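Local coordinates for protein ectonucleotide pyrophosphatase/phosphodiesterase family member 5 (Mus musculus, PDB 5VEO) that probably hydrolyses nucleotide phosphodiester or pyrophosphate bonds as a zinc-binding ectoenzyme of the alkaline phosphatase clan, here in an inactive form bound to AMP, at residues A[28-31]-A[37-40]; A[155-160]-A[206-211]; A[256-261]-A[266-271]; A[114-119]-A[367-372]. The protein carries 1 engineered substitution. One frame throughout, in Å; residues are numbered along the deposited sequence.

Contact 1: A[28-31]-A[37-40]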
loop_
_atom_site.group_PDB
_atom_site.type_symbol
_atom_site.label_atom_id
_atom_site.label_comp_id
_atom_site.label_asym_id
_atom_site.label_seq_id
_atom_site.Cartn_x
_atom_site.Cartn_y
_atom_site.Cartn_z
ATOM N N TYR A 28 5.476 -10.535 -10.874
ATOM C CA TYR A 28 5.172 -9.938 -12.171
ATOM C C TYR A 28 6.428 -9.713 -13.004
ATOM O O TYR A 28 6.338 -9.654 -14.231
ATOM C CB TYR A 28 4.442 -8.612 -11.981
ATOM C CG TYR A 28 2.950 -8.651 -11.679
ATOM C CD1 TYR A 28 2.270 -7.471 -11.462
ATOM C CD2 TYR A 28 2.213 -9.824 -11.665
ATOM C CE1 TYR A 28 0.912 -7.441 -11.220
ATOM C CE2 TYR A 28 0.830 -9.800 -11.410
ATOM C CZ TYR A 28 0.195 -8.600 -11.196
ATOM O OH TYR A 28 -1.156 -8.558 -10.963
ATOM N N LEU A 29 7.594 -9.560 -12.346
ATOM C CA LEU A 29 8.890 -9.413 -13.018
ATOM C C LEU A 29 9.127 -10.489 -14.052
ATOM O O LEU A 29 9.913 -10.293 -14.989
ATOM C CB LEU A 29 10.030 -9.497 -11.992
ATOM C CG LEU A 29 10.050 -8.425 -10.913
ATOM C CD1 LEU A 29 11.205 -8.699 -9.955
ATOM C CD2 LEU A 29 10.182 -7.054 -11.552
ATOM N N TYR A 30 8.498 -11.644 -13.872
ATOM C CA TYR A 30 8.771 -12.813 -14.686
ATOM C C TYR A 30 7.676 -13.123 -15.698
ATOM O O TYR A 30 7.799 -14.111 -16.432
ATOM C CB TYR A 30 8.977 -14.016 -13.771
ATOM C CG TYR A 30 10.008 -13.767 -12.705
ATOM C CD1 TYR A 30 11.270 -13.292 -13.034
ATOM C CD2 TYR A 30 9.709 -13.963 -11.371
ATOM C CE1 TYR A 30 12.219 -13.057 -12.059
ATOM C CE2 TYR A 30 10.655 -13.734 -10.386
ATOM C CZ TYR A 30 11.908 -13.286 -10.738
ATOM O OH TYR A 30 12.856 -13.059 -9.761
ATOM N N LYS A 31 6.609 -12.321 -15.748
ATOM C CA LYS A 31 5.497 -12.569 -16.666
ATOM C C LYS A 31 5.836 -12.180 -18.100
ATOM O O LYS A 31 5.284 -12.761 -19.042
ATOM C CB LYS A 31 4.254 -11.808 -16.202
ATOM C CG LYS A 31 3.495 -12.518 -15.070
ATOM C CD LYS A 31 2.121 -11.868 -14.776
ATOM C CE LYS A 31 1.304 -12.684 -13.797
ATOM N NZ LYS A 31 0.699 -13.855 -14.492
ATOM N N PHE A 37 13.517 -3.252 -14.914
ATOM C CA PHE A 37 13.609 -3.841 -13.584
ATOM C C PHE A 37 14.888 -4.655 -13.444
ATOM O O PHE A 37 15.571 -4.575 -12.421
ATOM C CB PHE A 37 12.394 -4.716 -13.273
ATOM C CG PHE A 37 11.142 -3.933 -12.913
ATOM C CD1 PHE A 37 10.881 -3.590 -11.601
ATOM C CD2 PHE A 37 10.235 -3.549 -13.885
ATOM C CE1 PHE A 37 9.731 -2.865 -11.254
ATOM C CE2 PHE A 37 9.080 -2.836 -13.543
ATOM C CZ PHE A 37 8.845 -2.489 -12.222
ATOM N N HIS A 38 15.233 -5.440 -14.468
ATOM C CA HIS A 38 16.423 -6.281 -14.383
ATOM C C HIS A 38 17.704 -5.450 -14.379
ATOM O O HIS A 38 18.692 -5.846 -13.748
ATOM C CB HIS A 38 16.399 -7.309 -15.517
ATOM C CG HIS A 38 15.568 -8.512 -15.197
ATOM N ND1 HIS A 38 14.195 -8.507 -15.294
ATOM C CD2 HIS A 38 15.908 -9.742 -14.741
ATOM C CE1 HIS A 38 13.724 -9.690 -14.933
ATOM N NE2 HIS A 38 14.743 -10.453 -14.581
ATOM N N TYR A 39 17.687 -4.276 -15.017
ATOM C CA TYR A 39 18.833 -3.376 -14.957
ATOM C C TYR A 39 19.070 -2.881 -13.532
ATOM O O TYR A 39 20.211 -2.845 -13.056
ATOM C CB TYR A 39 18.605 -2.210 -15.915
ATOM C CG TYR A 39 19.675 -1.155 -15.879
ATOM C CD1 TYR A 39 20.900 -1.357 -16.503
ATOM C CD2 TYR A 39 19.464 0.047 -15.226
ATOM C CE1 TYR A 39 21.885 -0.371 -16.484
ATOM C CE2 TYR A 39 20.436 1.033 -15.206
ATOM C CZ TYR A 39 21.646 0.817 -15.823
ATOM O OH TYR A 39 22.606 1.817 -15.774
ATOM N N ILE A 40 18.001 -2.520 -12.818
ATOM C CA ILE A 40 18.152 -2.138 -11.415
ATOM C C ILE A 40 18.656 -3.318 -10.588
ATOM O O ILE A 40 19.526 -3.162 -9.722
ATOM C CB ILE A 40 16.826 -1.585 -10.866
ATOM C CG1 ILE A 40 16.570 -0.205 -11.490
ATOM C CG2 ILE A 40 16.879 -1.497 -9.343
ATOM C CD1 ILE A 40 15.265 0.426 -11.113
#
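L29 meets F37 through a single methyl. Its CD2 lies 3.5 Å from F37 CD1, about the same from CG, and nearly as close to CB, so the methyl sits by the root of the ring and not by its far end. With L29 CG beside the backbone N (chi1 -62°) and CD1 taking the extended branch, it is the other methyl, CD2, that swings across to the helix, although CB itself does not head that way. F37 sends its CB toward the 28-31 turn, and the two side chains cross at about a right angle.

H38, one residue on, makes a looser approach. With CG beside its backbone N (chi1 -83°) the imidazole reaches back, and CE1 comes to 3.9 Å from L29 O, which lies in the ring plane at its edge. That ring is held by ND1, hydrogen-bonded to T34 O, while L29 O is taken up by the T34 hydroxyl: one intervening residue fixes both partners. Y30 CE1 approaches H38 NE2 at 4.4 Å, and the Y30 ring also has L29 CB over its centre, 4.1 Å above one face.

The 3-10 turn 28-30 thus packs on the start of helix 35-42. F37 continues inward to L339 of strand 338-341, L201 of helix 190-210 and the ring of F24, and L29 and Y30 both touch H46 of strand 45-51.

Contact 2: A[155-160]-A[206-211]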
loop_
_atom_site.group_PDB
_atom_site.type_symbol
_atom_site.label_atom_id
_atom_site.label_comp_id
_atom_site.label_asym_id
_atom_site.label_seq_id
_atom_site.Cartn_x
_atom_site.Cartn_y
_atom_site.Cartn_z
ATOM N N LYS A 155 7.998 16.543 -12.243
ATOM C CA LYS A 155 7.952 17.288 -10.989
ATOM C C LYS A 155 8.978 16.761 -9.995
ATOM O O LYS A 155 9.674 17.536 -9.329
ATOM C CB LYS A 155 6.547 17.225 -10.402
ATOM C CG LYS A 155 5.539 18.016 -11.201
ATOM C CD LYS A 155 5.846 19.522 -11.024
ATOM C CE LYS A 155 5.252 20.432 -12.069
ATOM N NZ LYS A 155 5.943 21.763 -11.923
ATOM N N ILE A 156 9.068 15.433 -9.857
ATOM C CA ILE A 156 10.056 14.851 -8.958
ATOM C C ILE A 156 11.463 15.336 -9.308
ATOM O O ILE A 156 12.246 15.698 -8.422
ATOM C CB ILE A 156 9.958 13.311 -9.005
ATOM C CG1 ILE A 156 8.659 12.857 -8.331
ATOM C CG2 ILE A 156 11.201 12.663 -8.395
ATOM C CD1 ILE A 156 8.640 12.956 -6.816
ATOM N N ILE A 157 11.819 15.295 -10.596
ATOM C CA ILE A 157 13.162 15.682 -11.025
ATOM C C ILE A 157 13.384 17.159 -10.749
ATOM O O ILE A 157 14.457 17.569 -10.280
ATOM C CB ILE A 157 13.370 15.366 -12.523
ATOM C CG1 ILE A 157 13.250 13.855 -12.839
ATOM C CG2 ILE A 157 14.725 15.937 -13.015
ATOM C CD1 ILE A 157 14.350 13.051 -12.394
ATOM N N GLU A 158 12.373 17.974 -11.043
ATOM C CA GLU A 158 12.433 19.409 -10.737
ATOM C C GLU A 158 12.687 19.647 -9.256
ATOM O O GLU A 158 13.515 20.486 -8.878
ATOM C CB GLU A 158 11.130 20.075 -11.148
ATOM C CG GLU A 158 10.975 20.183 -12.632
ATOM C CD GLU A 158 9.559 20.519 -13.054
ATOM O OE1 GLU A 158 8.728 20.893 -12.183
ATOM O OE2 GLU A 158 9.276 20.400 -14.266
ATOM N N TRP A 159 11.997 18.907 -8.393
ATOM C CA TRP A 159 12.150 19.120 -6.962
ATOM C C TRP A 159 13.525 18.688 -6.458
ATOM O O TRP A 159 14.090 19.341 -5.567
ATOM C CB TRP A 159 11.028 18.401 -6.212
ATOM C CG TRP A 159 9.667 18.942 -6.539
ATOM C CD1 TRP A 159 9.347 20.201 -6.985
ATOM C CD2 TRP A 159 8.439 18.225 -6.454
ATOM N NE1 TRP A 159 7.987 20.307 -7.158
ATOM C CE2 TRP A 159 7.412 19.094 -6.861
ATOM C CE3 TRP A 159 8.113 16.921 -6.079
ATOM C CZ2 TRP A 159 6.069 18.707 -6.867
ATOM C CZ3 TRP A 159 6.796 16.533 -6.105
ATOM C CH2 TRP A 159 5.786 17.422 -6.495
ATOM N N PHE A 160 14.082 17.589 -6.999
ATOM C CA PHE A 160 15.412 17.158 -6.581
ATOM C C PHE A 160 16.501 18.143 -7.013
ATOM O O PHE A 160 17.611 18.099 -6.462
ATOM C CB PHE A 160 15.756 15.785 -7.156
ATOM C CG PHE A 160 15.322 14.630 -6.288
ATOM C CD1 PHE A 160 15.905 14.419 -5.051
ATOM C CD2 PHE A 160 14.349 13.752 -6.719
ATOM C CE1 PHE A 160 15.523 13.356 -4.254
ATOM C CE2 PHE A 160 13.953 12.679 -5.914
ATOM C CZ PHE A 160 14.529 12.496 -4.688
ATOM N N LYS A 206 16.087 6.991 -17.255
ATOM C CA LYS A 206 16.662 7.900 -18.247
ATOM C C LYS A 206 16.638 9.340 -17.749
ATOM O O LYS A 206 17.618 10.082 -17.906
ATOM C CB LYS A 206 15.886 7.763 -19.560
ATOM C CG LYS A 206 16.397 8.576 -20.734
ATOM C CD LYS A 206 15.497 8.377 -21.987
ATOM C CE LYS A 206 14.209 9.229 -21.940
ATOM N NZ LYS A 206 13.341 9.207 -23.180
ATOM N N MET A 207 15.532 9.755 -17.128
ATOM C CA MET A 207 15.439 11.132 -16.653
ATOM C C MET A 207 16.331 11.387 -15.444
ATOM O O MET A 207 16.876 12.491 -15.304
ATOM C CB MET A 207 13.987 11.474 -16.329
ATOM C CG MET A 207 13.123 11.491 -17.550
ATOM S SD MET A 207 13.661 12.819 -18.643
ATOM C CE MET A 207 13.168 12.204 -20.230
ATOM N N LEU A 208 16.491 10.401 -14.563
ATOM C CA LEU A 208 17.434 10.538 -13.463
ATOM C C LEU A 208 18.851 10.685 -13.994
ATOM O O LEU A 208 19.637 11.484 -13.476
ATOM C CB LEU A 208 17.352 9.333 -12.527
ATOM C CG LEU A 208 16.082 9.260 -11.669
ATOM C CD1 LEU A 208 15.941 7.866 -11.044
ATOM C CD2 LEU A 208 16.021 10.316 -10.572
ATOM N N LYS A 209 19.194 9.933 -15.039
ATOM C CA LYS A 209 20.536 10.049 -15.601
ATOM C C LYS A 209 20.731 11.406 -16.261
ATOM O O LYS A 209 21.777 12.048 -16.084
ATOM C CB LYS A 209 20.786 8.923 -16.595
ATOM C CG LYS A 209 20.989 7.577 -15.916
ATOM C CD LYS A 209 21.244 6.495 -16.942
ATOM C CE LYS A 209 21.576 5.159 -16.298
ATOM N NZ LYS A 209 21.684 4.113 -17.341
ATOM N N ARG A 210 19.748 11.856 -17.037
ATOM C CA ARG A 210 19.854 13.146 -17.721
ATOM C C ARG A 210 20.028 14.294 -16.730
ATOM O O ARG A 210 20.729 15.272 -17.026
ATOM C CB ARG A 210 18.615 13.346 -18.613
ATOM C CG ARG A 210 18.486 14.713 -19.284
ATOM C CD ARG A 210 17.231 14.781 -20.172
ATOM N NE ARG A 210 16.194 15.637 -19.588
ATOM C CZ ARG A 210 15.076 16.010 -20.211
ATOM N NH1 ARG A 210 14.827 15.611 -21.454
ATOM N NH2 ARG A 210 14.205 16.797 -19.593
ATOM N N ALA A 211 19.414 14.191 -15.553
ATOM C CA ALA A 211 19.511 15.211 -14.515
ATOM C C ALA A 211 20.711 15.023 -13.585
ATOM O O ALA A 211 20.832 15.756 -12.600
ATOM C CB ALA A 211 18.226 15.239 -13.676
#
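M207, whose CB approaches I157 across the contact, lays its SD over the centre of the R210 guanidinium, 3.8 Å above the plane. The other flat group is the W159 indole, on the far side of its helix from 206-211: over one face, toward the rim, stands K155 O, 3.1 Å above the plane, with I156 N a little higher, and the indole also stacks on Y139.

Every close contact between the two segments runs through I157, with its two branches parted. CG2, anti to the backbone N, goes to A211 CB at 3.6 Å. CG1 lies beside that N, and a folded chi2 of -73° turns CD1 onto L208 CD2, 3.7 Å off, and near M207 O at 3.9 Å. I157 thus spans from the M207-L208 turn to A211, the first residue to leave helical geometry.

These are neighbouring helices beside the mixed sheet of the alkaline phosphatase-like core; I156 and F160, on the same helix as I157, reach L17 of strand 16-21.

Farther out, K155 NZ forms a salt bridge with E158 OE1 at 2.9 Å, using the syn lone pair of the carboxylate, and K209 makes a cation-pi contact with W214.

Contact 3: A[256-261]-A[266-271]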
loop_
_atom_site.group_PDB
_atom_site.type_symbol
_atom_site.label_atom_id
_atom_site.label_comp_id
_atom_site.label_asym_id
_atom_site.label_seq_id
_atom_site.Cartn_x
_atom_site.Cartn_y
_atom_site.Cartn_z
ATOM N N ALA A 256 -14.699 -7.992 4.913
ATOM C CA ALA A 256 -15.965 -7.328 5.191
ATOM C C ALA A 256 -15.940 -6.799 6.620
ATOM O O ALA A 256 -15.836 -7.573 7.580
ATOM C CB ALA A 256 -17.127 -8.296 4.980
ATOM N N ALA A 257 -16.027 -5.493 6.748
ATOM C CA ALA A 257 -16.022 -4.824 8.040
ATOM C C ALA A 257 -17.475 -4.519 8.349
ATOM O O ALA A 257 -18.094 -3.705 7.661
ATOM C CB ALA A 257 -15.172 -3.562 7.989
ATOM N N ILE A 258 -18.022 -5.213 9.348
ATOM C CA ILE A 258 -19.460 -5.281 9.587
ATOM C C ILE A 258 -19.776 -4.624 10.924
ATOM O O ILE A 258 -19.203 -4.990 11.956
ATOM C CB ILE A 258 -19.950 -6.737 9.548
ATOM C CG1 ILE A 258 -19.846 -7.267 8.112
ATOM C CG2 ILE A 258 -21.400 -6.857 10.074
ATOM C CD1 ILE A 258 -20.074 -8.741 7.972
ATOM N N LEU A 259 -20.680 -3.657 10.892
ATOM C CA LEU A 259 -21.175 -2.988 12.092
ATOM C C LEU A 259 -22.630 -3.386 12.278
ATOM O O LEU A 259 -23.517 -2.811 11.624
ATOM C CB LEU A 259 -21.047 -1.473 11.951
ATOM C CG LEU A 259 -21.607 -0.632 13.109
ATOM C CD1 LEU A 259 -20.943 -1.006 14.401
ATOM C CD2 LEU A 259 -21.394 0.828 12.793
ATOM N N PRO A 260 -22.928 -4.379 13.117
ATOM C CA PRO A 260 -24.327 -4.735 13.356
ATOM C C PRO A 260 -25.062 -3.555 13.962
ATOM O O PRO A 260 -24.483 -2.774 14.719
ATOM C CB PRO A 260 -24.238 -5.905 14.344
ATOM C CG PRO A 260 -22.872 -6.455 14.165
ATOM C CD PRO A 260 -22.013 -5.251 13.865
ATOM N N LYS A 261 -26.330 -3.414 13.596
ATOM C CA LYS A 261 -27.185 -2.458 14.280
ATOM C C LYS A 261 -27.316 -2.852 15.746
ATOM O O LYS A 261 -27.015 -3.978 16.148
ATOM C CB LYS A 261 -28.561 -2.404 13.629
ATOM C CG LYS A 261 -28.516 -2.089 12.160
ATOM C CD LYS A 261 -28.690 -0.630 11.847
ATOM C CE LYS A 261 -28.857 -0.499 10.341
ATOM N NZ LYS A 261 -29.547 0.732 9.888
ATOM N N ASP A 266 -25.400 -10.628 18.014
ATOM C CA ASP A 266 -25.496 -12.083 18.037
ATOM C C ASP A 266 -26.190 -12.605 16.794
ATOM O O ASP A 266 -25.799 -13.645 16.246
ATOM C CB ASP A 266 -26.245 -12.557 19.283
ATOM C CG ASP A 266 -25.397 -12.491 20.511
ATOM O OD1 ASP A 266 -24.174 -12.418 20.351
ATOM O OD2 ASP A 266 -25.943 -12.546 21.634
ATOM N N GLU A 267 -27.235 -11.910 16.350
ATOM C CA GLU A 267 -27.941 -12.331 15.153
ATOM C C GLU A 267 -26.991 -12.393 13.970
ATOM O O GLU A 267 -26.959 -13.385 13.231
ATOM C CB GLU A 267 -29.075 -11.365 14.843
ATOM C CG GLU A 267 -29.739 -11.651 13.503
ATOM C CD GLU A 267 -30.790 -10.637 13.130
ATOM O OE1 GLU A 267 -31.618 -10.287 13.994
ATOM O OE2 GLU A 267 -30.799 -10.190 11.966
ATOM N N VAL A 268 -26.226 -11.320 13.770
ATOM C CA VAL A 268 -25.321 -11.232 12.624
ATOM C C VAL A 268 -24.200 -12.244 12.759
ATOM O O VAL A 268 -23.880 -12.978 11.815
ATOM C CB VAL A 268 -24.777 -9.800 12.499
ATOM C CG1 VAL A 268 -23.674 -9.722 11.442
ATOM C CG2 VAL A 268 -25.899 -8.871 12.140
ATOM N N TYR A 269 -23.584 -12.304 13.935
ATOM C CA TYR A 269 -22.487 -13.238 14.122
ATOM C C TYR A 269 -22.953 -14.682 13.954
ATOM O O TYR A 269 -22.299 -15.469 13.263
ATOM C CB TYR A 269 -21.836 -13.025 15.486
ATOM C CG TYR A 269 -20.669 -13.946 15.686
ATOM C CD1 TYR A 269 -20.827 -15.155 16.333
ATOM C CD2 TYR A 269 -19.414 -13.626 15.191
ATOM C CE1 TYR A 269 -19.765 -16.017 16.504
ATOM C CE2 TYR A 269 -18.345 -14.480 15.353
ATOM C CZ TYR A 269 -18.526 -15.673 16.017
ATOM O OH TYR A 269 -17.466 -16.526 16.180
ATOM N N ASP A 270 -24.090 -15.054 14.576
ATOM C CA ASP A 270 -24.533 -16.448 14.525
ATOM C C ASP A 270 -24.975 -16.854 13.123
ATOM O O ASP A 270 -24.835 -18.026 12.744
ATOM C CB ASP A 270 -25.690 -16.696 15.495
ATOM C CG ASP A 270 -25.280 -16.583 16.941
ATOM O OD1 ASP A 270 -24.067 -16.567 17.233
ATOM O OD2 ASP A 270 -26.189 -16.524 17.793
ATOM N N ALA A 271 -25.529 -15.912 12.354
ATOM C CA ALA A 271 -25.936 -16.198 10.985
ATOM C C ALA A 271 -24.736 -16.354 10.062
ATOM O O ALA A 271 -24.793 -17.134 9.107
ATOM C CB ALA A 271 -26.831 -15.083 10.458
#
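V268 fits its two methyls against I258 and P260, closing a beta-alpha unit in which strand 255-260 runs through a short turn into helix 265-272, and the helix packs back over the four-stranded antiparallel sheet. CG1 of V268 lies 3.9 Å from I258 CG2, and CG2 of V268 lies 4.1 Å from P260 CB. The proline ring, slanting across the valine, also brings its CG to 4.2 Å from V268 CB.

The division of labour follows from rotation about the V268 CA-CB bond: at a chi1 of 172° CG1 stands opposite the backbone N and CG2 beside it, so each methyl has its own partner on the strand. I258 answers with the branch opposite its own N, leaving CG1 and CD1 to run elsewhere. I258 and P260 are two residues apart and send their CB atoms to the same side of the strand, while L259 between them points away from the helix.

In the next shell, I302 of the adjoining strand 302-306 touches I258, P260 and V268, and also pairs with I258 through backbone hydrogen bonds. F265 leans on P260, and L272 on I258, so both ends of the helix meet the same strand. E267 OE2 bonds to H246 ND1. Y269 turns its ring to K283 in a cation-pi contact, with D270 OD1 lying in the ring plane at the edge.

Contact 4: A[114-119]-A[367-372]; sequences QRAGHA and LNLTAL
A small apolar contact with one water bridge joins A116 and H118, just past helix 109-115, to L367-L369, just past helix 359-366; it lies partly buried where the ends of these two helices come together. Both sides are helix ends of one kind: G117 and N368 each take positive phi in a Schellman motif, and the chain turns away there. G117, with phi 97°, takes the position that ends helix 109-115.

One methyl serves both partners. L369 CD2 is 3.6 Å from A116 CB and 4.0 Å from H118 CD2, which it approaches at the imidazole edge, near the ring plane. L369 CG lies beside the backbone N (chi1 -56°), and CD1 takes the extended branch while CD2 does the touching; leucine and histidine run antiparallel past one another. The H118 ring also has A116 O on one face, 3.8 Å above the plane and offset toward the rim.

The polar link runs through the ring's NE2. A water lying in the ring plane is 2.7 Å from H118 NE2 and donates a hydrogen bond to N368 O at 2.8 Å, so the histidine is tied by water to the turn's backbone.

Around this, L369 also packs on I109 and N113 of helix 109-115, H118 rests on N113, N167 and E13, L372 touches T112, the backbone N of L372 is hydrogen-bonded to Y360 OH of helix 359-366, and A119 pairs with N167 as the chain enters strand 120-123.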
loop_
_atom_site.group_PDB
_atom_site.type_symbol
_atom_site.label_atom_id
_atom_site.label_comp_id
_atom_site.label_asym_id
_atom_site.label_seq_id
_atom_site.Cartn_x
_atom_site.Cartn_y
_atom_site.Cartn_z
ATOM N N GLN A 114 11.153 17.101 7.450
ATOM C CA GLN A 114 11.077 18.560 7.398
ATOM C C GLN A 114 11.353 19.191 8.755
ATOM O O GLN A 114 11.951 20.280 8.822
ATOM C CB GLN A 114 9.714 18.943 6.826
ATOM C CG GLN A 114 9.698 18.628 5.320
ATOM C CD GLN A 114 8.327 18.381 4.710
ATOM O OE1 GLN A 114 8.217 17.693 3.676
ATOM N NE2 GLN A 114 7.287 18.981 5.294
ATOM N N ARG A 115 10.978 18.518 9.845
ATOM C CA ARG A 115 11.349 19.006 11.169
ATOM C C ARG A 115 12.857 18.977 11.381
ATOM O O ARG A 115 13.372 19.752 12.200
ATOM C CB ARG A 115 10.650 18.182 12.255
ATOM C CG ARG A 115 9.155 18.445 12.323
ATOM C CD ARG A 115 8.436 17.615 13.370
ATOM N NE ARG A 115 7.012 17.952 13.384
ATOM C CZ ARG A 115 6.051 17.184 13.886
ATOM N NH1 ARG A 115 6.337 16.002 14.417
ATOM N NH2 ARG A 115 4.792 17.597 13.845
ATOM N N ALA A 116 13.573 18.128 10.650
ATOM C CA ALA A 116 15.029 18.082 10.688
ATOM C C ALA A 116 15.678 19.089 9.742
ATOM O O ALA A 116 16.912 19.107 9.631
ATOM C CB ALA A 116 15.513 16.665 10.354
ATOM N N GLY A 117 14.888 19.903 9.052
ATOM C CA GLY A 117 15.400 20.945 8.188
ATOM C C GLY A 117 15.506 20.608 6.719
ATOM O O GLY A 117 16.050 21.415 5.958
ATOM N N HIS A 118 14.994 19.450 6.293
ATOM C CA HIS A 118 15.050 19.041 4.900
ATOM C C HIS A 118 13.709 19.329 4.218
ATOM O O HIS A 118 12.742 19.772 4.844
ATOM C CB HIS A 118 15.404 17.547 4.787
ATOM C CG HIS A 118 16.591 17.137 5.608
ATOM N ND1 HIS A 118 17.880 17.497 5.282
ATOM C CD2 HIS A 118 16.683 16.385 6.730
ATOM C CE1 HIS A 118 18.716 16.992 6.173
ATOM N NE2 HIS A 118 18.015 16.313 7.064
ATOM N N ALA A 119 13.672 19.102 2.909
ATOM C CA ALA A 119 12.471 19.290 2.104
ATOM C C ALA A 119 12.075 17.952 1.499
ATOM O O ALA A 119 12.937 17.201 1.068
ATOM C CB ALA A 119 12.700 20.303 0.977
ATOM N N LEU A 367 18.510 8.897 5.588
ATOM C CA LEU A 367 18.343 10.341 5.666
ATOM C C LEU A 367 18.880 10.929 6.963
ATOM O O LEU A 367 18.730 12.136 7.191
ATOM C CB LEU A 367 16.866 10.684 5.511
ATOM C CG LEU A 367 16.221 10.244 4.193
ATOM C CD1 LEU A 367 14.731 10.531 4.221
ATOM C CD2 LEU A 367 16.887 10.937 3.010
ATOM N N ASN A 368 19.483 10.116 7.824
ATOM C CA ASN A 368 20.004 10.599 9.098
ATOM C C ASN A 368 18.915 11.309 9.905
ATOM O O ASN A 368 19.097 12.419 10.415
ATOM C CB ASN A 368 21.194 11.522 8.867
ATOM C CG ASN A 368 22.039 11.685 10.099
ATOM O OD1 ASN A 368 22.057 10.818 10.972
ATOM N ND2 ASN A 368 22.742 12.805 10.187
ATOM N N LEU A 369 17.763 10.654 10.006
ATOM C CA LEU A 369 16.643 11.109 10.812
ATOM C C LEU A 369 16.493 10.235 12.042
ATOM O O LEU A 369 16.770 9.033 12.009
ATOM C CB LEU A 369 15.324 11.056 10.027
ATOM C CG LEU A 369 15.287 11.827 8.727
ATOM C CD1 LEU A 369 13.971 11.550 8.005
ATOM C CD2 LEU A 369 15.445 13.316 9.001
ATOM N N THR A 370 15.993 10.843 13.111
ATOM C CA THR A 370 15.613 10.100 14.304
ATOM C C THR A 370 14.224 9.516 14.087
ATOM O O THR A 370 13.237 10.249 14.009
ATOM C CB THR A 370 15.647 11.002 15.531
ATOM O OG1 THR A 370 16.987 11.473 15.721
ATOM C CG2 THR A 370 15.197 10.235 16.769
ATOM N N ALA A 371 14.154 8.196 13.969
ATOM C CA ALA A 371 12.884 7.529 13.736
ATOM C C ALA A 371 11.949 7.686 14.928
ATOM O O ALA A 371 12.367 7.587 16.083
ATOM C CB ALA A 371 13.136 6.045 13.465
ATOM N N LEU A 372 10.666 7.903 14.649
ATOM C CA LEU A 372 9.660 7.804 15.694
ATOM C C LEU A 372 9.396 6.337 16.018
ATOM O O LEU A 372 9.768 5.442 15.258
ATOM C CB LEU A 372 8.379 8.499 15.259
ATOM C CG LEU A 372 8.508 9.985 14.918
ATOM C CD1 LEU A 372 7.202 10.536 14.396
ATOM C CD2 LEU A 372 8.967 10.796 16.133
HETATM O O HOH W 1 19.124 14.860 9.077
#

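How the contacts relate
From the N terminus, contact 1 comes first and closes a short loop between the turn after strand 16-21 and helix 35-42. Contact 4 opens at 114-119 and closes only at 367-372, tying the end of helix 109-115 to the loop after helix 359-366; its long loop encloses contacts 2 and 3, which follow in series without crossing. Contact 2 joins helices 149-160 and 190-210 beside the mixed sheet; contact 3 folds helix 265-272 onto the smaller antiparallel sheet, across the chain's centre from contacts 1 and 2. Contacts 1 and 2 meet through a probable hydrogen bond, Y39 OH to K209 NZ at 2.9 Å. Contacts 2 and 4 approach to about 7 Å between nearest atoms.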